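Local coordinates for cell division GTPase FtsZ, diverged (Clostridium botulinum C, PDB 3V3T), which is a divergent member of the tubulin/FtsZ family, pairing a Rossmann-like GTPase-type domain with a C-terminal domain like that of TubZ, at residues Pro289-Thr292 and Thr293-Met297; Ile79-Ile82 and Met83-Ser87. The protein carries 1 engineered substitution. One frame throughout, in Å; residues are numbered along the deposited sequence.

Each interaction is local to one end of a helix, and the ends are opposite: interaction 1 is the N-cap and first two turns of helix 291-306, interaction 2 the last turns of helix 75-85 and the exit from it. They share no element and sit on opposite sides of the chain's centre, about 33 Å apart between their centres. Each is partly buried, one flank facing the protein interior and the other solvent. In 289-297 the inward flank mixes Val294 with the polar Gln290 and Thr293, which bond to neighbouring parts of the chain; in 79-87 it is mainly apolar, with Ile79, Ile82 and Phe86. The outward flanks are alike, carrying flexible residues such as Gln295 and Glu84.

Interaction 1: Pro289-Thr292 and Thr293-Met297; sequences PQKT and TVQMM
The backbone turns into a helix as Val294 N donates to Gln290 O (3.1 Å) and Gln295 N to Lys291 O (2.7 Å), while the next bond, Met296 N to Thr292 O, is weak. Gln290 holds the N-cap position at the centre of an inverse gamma turn, in which Lys291 N reaches back to Pro289 O. Its side chain does not turn to the helix: the buried amide is satisfied at both ends, OE1 by Ser212 and NE2 by the carbonyl of Ala238, a place where an uncharged group with donor and acceptor fits. Val294, a compact branched residue, lays CG2 3.4 Å from Gln290 O; with CG1 anti to the backbone N (chi1 170°), CG2 lies beside that N, which brings it toward the Gln290 carbonyl, and the side chain packs on Leu129, Trp146 and Leu163. Thr293 bonds through OG1 to the carbonyl of Glu239. On the outer flank Lys291 and Gln295 cross obliquely. The extended chain of Gln295 runs past the Lys291 carbonyl, CG lying 3.2 Å from Lys291 O, and brings its OE1 to 3.5 Å from Lys291 CB, while the lysine amine makes a weak, long ion pair with Glu155. Met296 sets CG 3.3 Å from Thr292 O. This is the N-terminal end of an amphipathic helix, the last of the modelled chain, which follows strand 281-287 and packs on strands 122-129 and 160-165 and on helix 136-152.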
# COMPACT_ATOMS: atom_id res chain seq x y z
N PRO A 289 -11.19 4.02 -4.96
CA PRO A 289 -9.93 3.71 -5.65
C PRO A 289 -9.61 4.69 -6.79
O PRO A 289 -10.50 5.04 -7.58
CB PRO A 289 -10.16 2.29 -6.19
CG PRO A 289 -11.20 1.72 -5.23
CD PRO A 289 -12.09 2.86 -4.88
N GLN A 290 -8.34 5.09 -6.89
CA GLN A 290 -7.94 6.22 -7.74
C GLN A 290 -7.89 5.90 -9.24
O GLN A 290 -6.84 5.97 -9.88
CB GLN A 290 -6.59 6.79 -7.26
CG GLN A 290 -6.58 7.21 -5.75
CD GLN A 290 -6.07 6.11 -4.83
OE1 GLN A 290 -6.52 4.97 -4.90
NE2 GLN A 290 -5.09 6.45 -3.96
N LYS A 291 -9.06 5.56 -9.79
CA LYS A 291 -9.19 5.21 -11.20
C LYS A 291 -8.66 6.28 -12.16
O LYS A 291 -7.92 5.98 -13.10
CB LYS A 291 -10.65 4.85 -11.53
CG LYS A 291 -11.02 3.41 -11.17
CD LYS A 291 -12.37 3.29 -10.45
CE LYS A 291 -12.66 1.84 -10.05
NZ LYS A 291 -12.76 0.95 -11.25
N THR A 292 -9.02 7.53 -11.92
CA THR A 292 -8.56 8.65 -12.74
C THR A 292 -7.04 8.73 -12.82
O THR A 292 -6.49 8.84 -13.91
CB THR A 292 -9.12 9.99 -12.20
OG1 THR A 292 -10.52 9.86 -11.97
CG2 THR A 292 -8.88 11.13 -13.20
N THR A 293 -6.36 8.69 -11.68
CA THR A 293 -4.91 8.78 -11.71
C THR A 293 -4.32 7.60 -12.47
O THR A 293 -3.37 7.77 -13.22
CB THR A 293 -4.31 8.75 -10.30
OG1 THR A 293 -4.86 9.83 -9.55
CG2 THR A 293 -2.78 8.89 -10.37
N VAL A 294 -4.88 6.41 -12.25
CA VAL A 294 -4.37 5.22 -12.92
C VAL A 294 -4.60 5.32 -14.42
O VAL A 294 -3.73 4.99 -15.22
CB VAL A 294 -5.04 3.92 -12.41
CG1 VAL A 294 -4.66 2.75 -13.29
CG2 VAL A 294 -4.66 3.65 -10.97
N GLN A 295 -5.78 5.79 -14.81
CA GLN A 295 -6.14 5.83 -16.22
C GLN A 295 -5.28 6.80 -17.02
O GLN A 295 -5.23 6.71 -18.25
CB GLN A 295 -7.63 6.14 -16.39
CG GLN A 295 -8.54 4.97 -16.02
CD GLN A 295 -10.02 5.34 -15.96
OE1 GLN A 295 -10.75 4.89 -15.07
NE2 GLN A 295 -10.46 6.16 -16.91
N MET A 296 -4.61 7.73 -16.34
CA MET A 296 -3.72 8.65 -17.05
C MET A 296 -2.62 7.89 -17.78
O MET A 296 -2.13 8.32 -18.81
CB MET A 296 -3.11 9.66 -16.08
CG MET A 296 -4.11 10.59 -15.43
SD MET A 296 -3.34 12.06 -14.75
CE MET A 296 -3.21 13.07 -16.24
N MET A 297 -2.24 6.74 -17.23
CA MET A 297 -1.21 5.93 -17.87
C MET A 297 -1.59 5.59 -19.32
O MET A 297 -0.72 5.43 -20.17
CB MET A 297 -0.93 4.66 -17.06
CG MET A 297 -0.27 4.93 -15.73
SD MET A 297 0.18 3.40 -14.87
CE MET A 297 -1.39 2.54 -14.77

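Interaction 2: Ile79-Ile82 and Met83-Ser87; sequences IAQI and MEKFS
Ile79 meets Met83 one turn further along, its CG2 4.3 Å from Met83 CG, while its carbonyl takes Met83 N in a helical bond of 3.0 Å. Met83 CG lies beside its own backbone N (chi1 -62°), which brings it 3.2 Å from Ile79 O; the chain then bends at chi2. A flexible thioether chain suits this half-covered position beside Tyr118, whereas the stiffer Ile79 fills a buried site against Ile110, Leu113 and Met117 of helix 101-117. Ala80, small and exposed, contributes its carbonyl, which receives Glu84 N at 2.7 Å and has Glu84 CB close by. Its flank is the solvent side of an amphipathic helix that covers the parallel sheet of the Rossmann-like GTPase-type domain and leads towards strand 91-97. Gln81 O is shared by Lys85 N and Glu84 N, each bond weak. Gln81 and Lys85 lie side by side and point the same way: the lysine runs out straight, CG 3.5 Å from Gln81 O, and its CE comes 4.1 Å from Gln81 OE1. Ile82, buried, packs on Leu33 of strand 31-36 and Ala10 of strand 7-11. Its carbonyl accepts Phe86 N at 2.9 Å, although Phe86 is where the chain leaves helical geometry, and Phe86 CB sits 3.3 Å from Ile82 O. The aromatic ring, with Lys85 CB over the centre of one face, also meets His50 edge-to-face and reaches Val8 and Asn31 on the sheet.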
# COMPACT_ATOMS: atom_id res chain seq x y z
N ILE A 79 0.71 -19.64 -1.45
CA ILE A 79 -0.30 -19.30 -0.45
C ILE A 79 -0.09 -20.14 0.80
O ILE A 79 -0.21 -19.63 1.92
CB ILE A 79 -1.73 -19.46 -1.03
CG1 ILE A 79 -2.02 -18.30 -2.00
CG2 ILE A 79 -2.76 -19.48 0.08
CD1 ILE A 79 -3.18 -18.56 -2.93
N ALA A 80 0.23 -21.42 0.61
CA ALA A 80 0.51 -22.33 1.74
C ALA A 80 1.74 -21.92 2.55
O ALA A 80 1.76 -22.07 3.77
CB ALA A 80 0.64 -23.78 1.25
N GLN A 81 2.78 -21.42 1.89
CA GLN A 81 3.95 -20.91 2.59
C GLN A 81 3.50 -19.83 3.57
O GLN A 81 3.84 -19.88 4.75
CB GLN A 81 4.96 -20.31 1.61
CG GLN A 81 5.54 -21.30 0.62
CD GLN A 81 6.38 -22.36 1.30
OE1 GLN A 81 6.95 -22.12 2.36
NE2 GLN A 81 6.44 -23.54 0.69
N ILE A 82 2.74 -18.87 3.08
CA ILE A 82 2.26 -17.78 3.91
C ILE A 82 1.45 -18.30 5.09
O ILE A 82 1.64 -17.86 6.23
CB ILE A 82 1.39 -16.80 3.11
CG1 ILE A 82 2.15 -16.31 1.87
CG2 ILE A 82 0.95 -15.63 3.99
CD1 ILE A 82 1.33 -15.43 0.95
N MET A 83 0.57 -19.25 4.81
CA MET A 83 -0.36 -19.74 5.82
C MET A 83 0.28 -20.72 6.79
O MET A 83 -0.17 -20.86 7.92
CB MET A 83 -1.59 -20.36 5.15
CG MET A 83 -2.37 -19.37 4.32
SD MET A 83 -2.73 -17.90 5.29
CE MET A 83 -3.37 -16.77 4.04
N GLU A 84 1.33 -21.40 6.35
CA GLU A 84 2.03 -22.31 7.25
C GLU A 84 2.65 -21.50 8.38
O GLU A 84 2.36 -21.72 9.56
CB GLU A 84 3.12 -23.07 6.51
CG GLU A 84 4.03 -23.87 7.43
CD GLU A 84 5.23 -24.46 6.71
OE1 GLU A 84 6.23 -23.72 6.53
OE2 GLU A 84 5.18 -25.65 6.33
N LYS A 85 3.50 -20.55 7.99
CA LYS A 85 4.31 -19.80 8.93
C LYS A 85 3.51 -18.73 9.68
O LYS A 85 3.74 -18.49 10.86
CB LYS A 85 5.48 -19.16 8.19
CG LYS A 85 6.25 -20.15 7.33
CD LYS A 85 7.39 -19.48 6.58
CE LYS A 85 8.29 -20.51 5.92
NZ LYS A 85 9.49 -19.87 5.30
N PHE A 86 2.56 -18.11 8.98
CA PHE A 86 1.87 -16.93 9.49
C PHE A 86 0.36 -17.11 9.50
O PHE A 86 -0.38 -16.18 9.15
CB PHE A 86 2.24 -15.70 8.66
CG PHE A 86 3.73 -15.51 8.50
CD1 PHE A 86 4.52 -15.20 9.60
CD2 PHE A 86 4.33 -15.67 7.27
CE1 PHE A 86 5.89 -15.04 9.46
CE2 PHE A 86 5.71 -15.50 7.13
CZ PHE A 86 6.48 -15.19 8.22
N SER A 87 -0.10 -18.30 9.89
CA SER A 87 -1.53 -18.60 9.93
C SER A 87 -2.23 -17.82 11.03
O SER A 87 -3.45 -17.63 11.00
CB SER A 87 -1.75 -20.11 10.15
OG SER A 87 -1.58 -20.47 11.50